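Local coordinates for sugar ABC transporter substrate-binding protein, BlMnBP1 (Bifidobacterium animalis subsp. lactis ATCC 27673, PDB 6I5R), which binds mannobiose and probably delivers beta-manno-oligosaccharides to the ABC transporter that supports growth of the bacterium on beta-mannan, at residues 34-39 against 330-335; 193-198 against 261-266. One frame throughout, in Å; residues are numbered along the deposited sequence.

Interaction 1 (34-39 against 330-335)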
loop_
_atom_site.group_PDB
_atom_site.type_symbol
_atom_site.label_atom_id
_atom_site.label_comp_id
_atom_site.label_asym_id
_atom_site.label_seq_id
_atom_site.Cartn_x
_atom_site.Cartn_y
_atom_site.Cartn_z
ATOM N N LYS A 34 -27.073 10.306 -16.062
ATOM C CA LYS A 34 -28.039 10.921 -15.127
ATOM C C LYS A 34 -29.413 10.217 -15.092
ATOM O O LYS A 34 -30.213 10.448 -14.164
ATOM C CB LYS A 34 -28.260 12.378 -15.467
ATOM C CG LYS A 34 -28.852 12.320 -16.925
ATOM C CD LYS A 34 -28.737 13.682 -17.664
ATOM C CE LYS A 34 -29.311 13.425 -19.067
ATOM N NZ LYS A 34 -28.252 12.675 -19.802
ATOM N N ASP A 35 -29.735 9.436 -16.133
ATOM C CA ASP A 35 -30.978 8.694 -16.252
ATOM C C ASP A 35 -30.910 7.345 -15.555
ATOM O O ASP A 35 -31.912 6.632 -15.509
ATOM C CB ASP A 35 -31.305 8.502 -17.740
ATOM C CG ASP A 35 -30.113 7.923 -18.567
ATOM O OD1 ASP A 35 -28.898 8.005 -18.165
ATOM O OD2 ASP A 35 -30.413 7.411 -19.689
ATOM N N ILE A 36 -29.762 6.974 -15.016
ATOM C CA ILE A 36 -29.631 5.636 -14.472
ATOM C C ILE A 36 -30.311 5.587 -13.121
ATOM O O ILE A 36 -30.149 6.500 -12.294
ATOM C CB ILE A 36 -28.153 5.221 -14.362
ATOM C CG1 ILE A 36 -27.497 5.248 -15.739
ATOM C CG2 ILE A 36 -28.051 3.815 -13.789
ATOM C CD1 ILE A 36 -25.972 5.086 -15.666
ATOM N N LYS A 37 -31.037 4.497 -12.888
ATOM C CA LYS A 37 -31.613 4.160 -11.586
ATOM C C LYS A 37 -31.153 2.753 -11.242
ATOM O O LYS A 37 -31.635 1.774 -11.827
ATOM C CB LYS A 37 -33.138 4.236 -11.622
ATOM C CG LYS A 37 -33.696 5.570 -12.150
ATOM C CD LYS A 37 -35.180 5.505 -12.493
ATOM C CE LYS A 37 -35.708 6.870 -12.956
ATOM N NZ LYS A 37 -34.640 7.791 -13.497
ATOM N N THR A 38 -30.205 2.637 -10.316
ATOM C CA THR A 38 -29.718 1.316 -9.940
ATOM C C THR A 38 -29.009 1.407 -8.594
ATOM O O THR A 38 -28.829 2.488 -8.013
ATOM C CB THR A 38 -28.793 0.747 -11.015
ATOM O OG1 THR A 38 -28.422 -0.593 -10.699
ATOM C CG2 THR A 38 -27.523 1.567 -11.114
ATOM N N THR A 39 -28.586 0.240 -8.128
ATOM C CA THR A 39 -27.822 0.097 -6.905
ATOM C C THR A 39 -26.555 -0.683 -7.199
ATOM O O THR A 39 -26.590 -1.706 -7.885
ATOM C CB THR A 39 -28.641 -0.628 -5.854
ATOM O OG1 THR A 39 -29.814 0.130 -5.556
ATOM C CG2 THR A 39 -27.832 -0.798 -4.607
ATOM N N SER A 330 -24.288 -5.912 -15.192
ATOM C CA SER A 330 -25.021 -5.354 -16.332
ATOM C C SER A 330 -24.340 -4.089 -16.839
ATOM O O SER A 330 -23.543 -3.465 -16.133
ATOM C CB SER A 330 -26.459 -5.030 -15.921
ATOM O OG SER A 330 -26.514 -3.900 -15.058
ATOM N N LYS A 331 -24.664 -3.703 -18.089
ATOM C CA LYS A 331 -24.086 -2.471 -18.621
ATOM C C LYS A 331 -24.463 -1.278 -17.739
ATOM O O LYS A 331 -23.622 -0.406 -17.472
ATOM C CB LYS A 331 -24.507 -2.218 -20.079
ATOM C CG LYS A 331 -25.996 -1.984 -20.317
ATOM C CD LYS A 331 -26.301 -1.170 -21.597
ATOM C CE LYS A 331 -27.604 -1.653 -22.288
ATOM N NZ LYS A 331 -28.757 -2.057 -21.380
ATOM N N GLU A 332 -25.690 -1.267 -17.211
ATOM C CA GLU A 332 -26.128 -0.163 -16.367
ATOM C C GLU A 332 -25.251 -0.057 -15.128
ATOM O O GLU A 332 -24.772 1.029 -14.791
ATOM C CB GLU A 332 -27.608 -0.344 -15.987
ATOM C CG GLU A 332 -28.242 0.827 -15.234
ATOM C CD GLU A 332 -29.762 0.673 -15.039
ATOM O OE1 GLU A 332 -30.243 -0.486 -14.821
ATOM O OE2 GLU A 332 -30.503 1.714 -15.130
ATOM N N LYS A 333 -25.004 -1.192 -14.455
ATOM C CA LYS A 333 -24.215 -1.160 -13.226
ATOM C C LYS A 333 -22.743 -0.913 -13.511
ATOM O O LYS A 333 -22.055 -0.286 -12.702
ATOM C CB LYS A 333 -24.391 -2.460 -12.437
ATOM C CG LYS A 333 -25.827 -2.630 -11.950
ATOM C CD LYS A 333 -25.978 -3.827 -11.007
ATOM C CE LYS A 333 -27.431 -3.968 -10.548
ATOM N NZ LYS A 333 -27.511 -4.859 -9.381
ATOM N N GLN A 334 -22.238 -1.408 -14.639
ATOM C CA GLN A 334 -20.885 -1.048 -15.038
ATOM C C GLN A 334 -20.733 0.461 -15.181
ATOM O O GLN A 334 -19.749 1.049 -14.716
ATOM C CB GLN A 334 -20.518 -1.744 -16.346
ATOM C CG GLN A 334 -20.303 -3.230 -16.236
ATOM C CD GLN A 334 -19.702 -3.807 -17.480
ATOM O OE1 GLN A 334 -19.337 -3.078 -18.366
ATOM N NE2 GLN A 334 -19.565 -5.132 -17.539
ATOM N N GLU A 335 -21.699 1.112 -15.817
ATOM C CA GLU A 335 -21.594 2.550 -16.019
ATOM C C GLU A 335 -21.815 3.301 -14.713
ATOM O O GLU A 335 -21.064 4.233 -14.386
ATOM C CB GLU A 335 -22.601 2.999 -17.084
ATOM C CG GLU A 335 -22.377 4.428 -17.530
ATOM C CD GLU A 335 -23.456 4.931 -18.465
ATOM O OE1 GLU A 335 -24.124 4.088 -19.123
ATOM O OE2 GLU A 335 -23.600 6.172 -18.552
HETATM O O HOH W 1 -25.321 -4.912 -7.301
#
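I36 and T38 lie against E332, K333 and E335 where the run leading into strand 38-44 packs on the first turn of helix 331-346, a strand-on-helix contact at the edge of an alpha/beta lobe of the periplasmic-binding-protein fold. S330 starts the helix as its N-cap: its OG accepts from K333 N at 3.2 Å, with a nearly straight N-H...O angle of 164°. E332 comes next, its CG anti to the backbone N (chi1 -173°) and the rest of the chain extended, which lays the methylenes alongside I36. The two side chains run past each other in opposite directions, and I36 CG2 rests 3.3 Å from E332 CG. The carboxylate carries on toward the carbonyl of K37; there E332 OE2 and K37 O stand 3.5 Å apart, two acceptors with no bond between them. With an alanine in place of E332, CG2 of I36 would probably lose the methylene it packs on, and a gap would be likely to open beside K37 O. K333 reaches farther along the strand, its extended chain crossing T38 at a slant. T38 OG1 lies 3.5 Å from K333 CE, a contact with carbon and not with the ammonium group. K333 NZ goes on to donate to a water 3.0 Å away, which makes a weak, long bond to T39 O. Three residues after E332, E335 meets the longer branch of I36: the methyl CD1 of I36 rests against the carboxylate, 3.8 Å from E335 CD.

Interaction 2 (193-198 against 261-266); sequences NFVEDW and STTDWE. With ZN (zinc ion), chain G; ZN (zinc ion), chain L; BMA (beta-D-mannopyranose), chain B; BMA (beta-D-mannopyranose), chain C.
W198 and W265 meet edge to face beside bound mannobiose, in the ligand cleft of a periplasmic-binding-protein fold, each lying just inside the start of a helix. The six-membered rings stand at 89°, and W198 CH2 stands over the centre of the W265 ring, 3.7 Å from W265 CE2. W198 takes the first torsion that places CG between the backbone N and the carbonyl carbon (chi1 57°). In this position one face of its indole carries the sugar, with C2 of mannose chain C over the ring centre, while E196 CB lies over the opposite face toward the rim. W265 instead offers its edge to the ligand: NE1 donates to O2 of mannose chain B at 3.1 Å and weakly to O5 of the same sugar. E266, on the same helix, accepts from O1 of that mannose through OE2.

E196 links the pieces. Its CG rests against W265 CB, and the bend at chi2 beyond it turns the carboxylate so that OE1 comes 2.9 Å from W198 NE1; the bond uses the anti lone pair of OE1 and is tilted out of the indole plane, and OE1 also binds a zinc ion. Through a shared water, E196 OE2 is joined to W265 N. N193 crosses W265 obliquely, ND2 coming to the ring edge 3.4 Å from W265 CE3, its amide 68° from the ring plane. At the far end, T263 secures the type I turn 193-196: OG1 accepts from V195 N, and a water bridges it to N193 OD1. V195 slides past T263 and sets CG2 3.3 Å from S261 O.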
loop_
_atom_site.group_PDB
_atom_site.type_symbol
_atom_site.label_atom_id
_atom_site.label_comp_id
_atom_site.label_asym_id
_atom_site.label_seq_id
_atom_site.Cartn_x
_atom_site.Cartn_y
_atom_site.Cartn_z
ATOM N N ASN A 193 2.841 -5.073 14.759
ATOM C CA ASN A 193 1.502 -5.478 14.318
ATOM C C ASN A 193 1.570 -6.824 13.607
ATOM O O ASN A 193 0.906 -7.058 12.598
ATOM C CB ASN A 193 0.852 -4.417 13.433
ATOM C CG ASN A 193 0.051 -3.409 14.246
ATOM O OD1 ASN A 193 -0.829 -3.796 15.002
ATOM N ND2 ASN A 193 0.383 -2.122 14.119
ATOM N N PHE A 194 2.362 -7.720 14.185
ATOM C CA PHE A 194 2.534 -9.071 13.668
ATOM C C PHE A 194 1.200 -9.713 13.297
ATOM O O PHE A 194 1.103 -10.416 12.289
ATOM C CB PHE A 194 3.275 -9.896 14.740
ATOM C CG PHE A 194 3.396 -11.352 14.439
ATOM C CD1 PHE A 194 2.375 -12.239 14.797
ATOM C CD2 PHE A 194 4.541 -11.859 13.852
ATOM C CE1 PHE A 194 2.497 -13.589 14.532
ATOM C CE2 PHE A 194 4.661 -13.210 13.588
ATOM C CZ PHE A 194 3.623 -14.074 13.936
ATOM N N VAL A 195 0.153 -9.468 14.086
ATOM C CA VAL A 195 -1.053 -10.271 13.905
ATOM C C VAL A 195 -1.769 -9.905 12.607
ATOM O O VAL A 195 -2.479 -10.736 12.037
ATOM C CB VAL A 195 -1.993 -10.144 15.124
ATOM C CG1 VAL A 195 -3.450 -10.540 14.790
ATOM C CG2 VAL A 195 -1.479 -11.004 16.273
ATOM N N GLU A 196 -1.613 -8.677 12.127
ATOM C CA GLU A 196 -2.229 -8.258 10.872
ATOM C C GLU A 196 -1.335 -8.690 9.712
ATOM O O GLU A 196 -0.224 -8.173 9.532
ATOM C CB GLU A 196 -2.452 -6.751 10.852
ATOM C CG GLU A 196 -3.369 -6.218 11.914
ATOM C CD GLU A 196 -4.794 -6.760 11.828
ATOM O OE1 GLU A 196 -5.415 -6.750 10.746
ATOM O OE2 GLU A 196 -5.301 -7.188 12.873
ATOM N N ASP A 197 -1.813 -9.626 8.912
ATOM C CA ASP A 197 -1.032 -10.064 7.770
ATOM C C ASP A 197 -0.623 -8.886 6.886
ATOM O O ASP A 197 0.516 -8.836 6.400
ATOM C CB ASP A 197 -1.809 -11.112 6.962
ATOM C CG ASP A 197 -1.828 -12.456 7.653
ATOM O OD1 ASP A 197 -1.814 -12.455 8.897
ATOM O OD2 ASP A 197 -1.806 -13.503 6.956
ATOM N N TRP A 198 -1.540 -7.933 6.664
ATOM C CA TRP A 198 -1.253 -6.852 5.736
ATOM C C TRP A 198 -0.193 -5.928 6.331
ATOM O O TRP A 198 0.593 -5.339 5.590
ATOM C CB TRP A 198 -2.515 -6.062 5.397
ATOM C CG TRP A 198 -3.171 -5.516 6.594
ATOM C CD1 TRP A 198 -4.205 -6.072 7.282
ATOM C CD2 TRP A 198 -2.826 -4.309 7.286
ATOM N NE1 TRP A 198 -4.521 -5.278 8.357
ATOM C CE2 TRP A 198 -3.676 -4.201 8.387
ATOM C CE3 TRP A 198 -1.864 -3.316 7.082
ATOM C CZ2 TRP A 198 -3.610 -3.128 9.277
ATOM C CZ3 TRP A 198 -1.803 -2.269 7.958
ATOM C CH2 TRP A 198 -2.661 -2.186 9.048
ATOM N N SER A 261 2.680 -12.307 19.246
ATOM C CA SER A 261 1.536 -13.126 18.860
ATOM C C SER A 261 0.215 -12.500 19.274
ATOM O O SER A 261 -0.844 -12.973 18.844
ATOM C CB SER A 261 1.653 -14.535 19.459
ATOM O OG SER A 261 1.396 -14.498 20.848
ATOM N N THR A 262 0.243 -11.428 20.054
ATOM C CA THR A 262 -0.983 -10.822 20.529
ATOM C C THR A 262 -1.020 -9.318 20.269
ATOM O O THR A 262 -1.716 -8.588 20.970
ATOM C CB THR A 262 -1.181 -11.113 22.020
ATOM O OG1 THR A 262 -0.178 -10.438 22.782
ATOM C CG2 THR A 262 -1.089 -12.584 22.312
ATOM N N THR A 263 -0.313 -8.833 19.248
ATOM C CA THR A 263 -0.459 -7.426 18.905
ATOM C C THR A 263 -1.896 -7.115 18.507
ATOM O O THR A 263 -2.663 -7.992 18.084
ATOM C CB THR A 263 0.461 -7.025 17.754
ATOM O OG1 THR A 263 0.149 -7.763 16.574
ATOM C CG2 THR A 263 1.905 -7.246 18.157
ATOM N N ASP A 264 -2.252 -5.835 18.599
ATOM C CA ASP A 264 -3.594 -5.407 18.231
ATOM C C ASP A 264 -3.564 -4.088 17.470
ATOM O O ASP A 264 -3.168 -3.052 18.009
ATOM C CB ASP A 264 -4.483 -5.287 19.464
ATOM C CG ASP A 264 -5.872 -4.847 19.109
ATOM O OD1 ASP A 264 -6.602 -5.641 18.460
ATOM O OD2 ASP A 264 -6.214 -3.693 19.428
ATOM N N TRP A 265 -4.064 -4.133 16.235
ATOM C CA TRP A 265 -3.959 -3.004 15.319
ATOM C C TRP A 265 -4.713 -1.780 15.825
ATOM O O TRP A 265 -4.154 -0.675 15.872
ATOM C CB TRP A 265 -4.474 -3.439 13.947
ATOM C CG TRP A 265 -4.765 -2.320 13.034
ATOM C CD1 TRP A 265 -5.963 -2.043 12.477
ATOM C CD2 TRP A 265 -3.864 -1.287 12.591
ATOM N NE1 TRP A 265 -5.876 -0.931 11.687
ATOM C CE2 TRP A 265 -4.593 -0.450 11.730
ATOM C CE3 TRP A 265 -2.510 -1.006 12.819
ATOM C CZ2 TRP A 265 -4.030 0.670 11.095
ATOM C CZ3 TRP A 265 -1.936 0.118 12.169
ATOM C CH2 TRP A 265 -2.705 0.936 11.325
ATOM N N GLU A 266 -5.975 -1.954 16.218
ATOM C CA GLU A 266 -6.820 -0.805 16.522
ATOM C C GLU A 266 -6.326 -0.065 17.747
ATOM O O GLU A 266 -6.339 1.167 17.773
ATOM C CB GLU A 266 -8.264 -1.247 16.728
ATOM C CG GLU A 266 -8.946 -1.675 15.447
ATOM C CD GLU A 266 -9.121 -0.536 14.457
ATOM O OE1 GLU A 266 -8.863 0.623 14.823
ATOM O OE2 GLU A 266 -9.556 -0.784 13.318
HETATM ZN ZN ZN G . -2.617 -14.085 10.022
HETATM ZN ZN ZN L . -7.135 -8.064 10.260
HETATM C C1 BMA B . -9.222 -0.291 9.669
HETATM C C2 BMA B . -8.385 0.828 8.999
HETATM C C3 BMA B . -7.757 0.288 7.720
HETATM C C4 BMA B . -7.142 -1.070 7.943
HETATM C C5 BMA B . -8.127 -2.016 8.643
HETATM C C6 BMA B . -7.543 -3.393 8.845
HETATM O O1 BMA B . -9.599 0.272 10.884
HETATM O O2 BMA B . -7.282 1.149 9.906
HETATM O O3 BMA B . -6.808 1.158 7.206
HETATM O O4 BMA B . -6.771 -1.653 6.693
HETATM O O5 BMA B . -8.498 -1.442 9.886
HETATM O O6 BMA B . -8.658 -4.253 9.109
HETATM C C1 BMA C . -5.584 -1.239 6.071
HETATM C C2 BMA C . -5.145 -2.503 5.272
HETATM C C3 BMA C . -3.962 -2.136 4.431
HETATM C C4 BMA C . -4.198 -0.839 3.663
HETATM C C5 BMA C . -4.599 0.293 4.610
HETATM C C6 BMA C . -4.914 1.572 3.858
HETATM O O2 BMA C . -6.142 -2.886 4.328
HETATM O O3 BMA C . -3.606 -3.163 3.500
HETATM O O4 BMA C . -2.994 -0.492 3.030
HETATM O O5 BMA C . -5.791 -0.118 5.299
HETATM O O6 BMA C . -6.061 1.390 3.011
HETATM O O HOH W 2 -1.668 -6.388 15.014
HETATM O O HOH W 3 -1.931 -13.202 11.750
HETATM O O HOH W 4 -4.461 -6.764 15.321
HETATM O O HOH W 5 -6.974 -9.291 12.460
HETATM O O HOH W 6 -0.945 -15.280 9.578
HETATM O O HOH W 7 -8.299 -6.853 10.208
HETATM O O HOH W 8 -6.859 -7.870 8.491
#

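In the fold
The pair illustrates how one binding-protein fold uses long-range contacts differently according to place. Interaction 1 is a surface contact at the outer end of a lobe, about 30 Å from the chain centre, joining a strand start to a helix start by aliphatic packing, with a single weak water bridge. Interaction 2 is partly buried, about 16 Å from the centre, and joins two loop-to-helix junctions through an aromatic pair, a direct hydrogen bond and bridging waters, with zinc ions bound on the 193-198 side, while lining the glycan pocket. They share no strand or helix. The centres of interactions 1 and 2 are about 39 Å apart. In each, a helix start supplies contacting side chains, yet in interaction 2 alone they reach ligand.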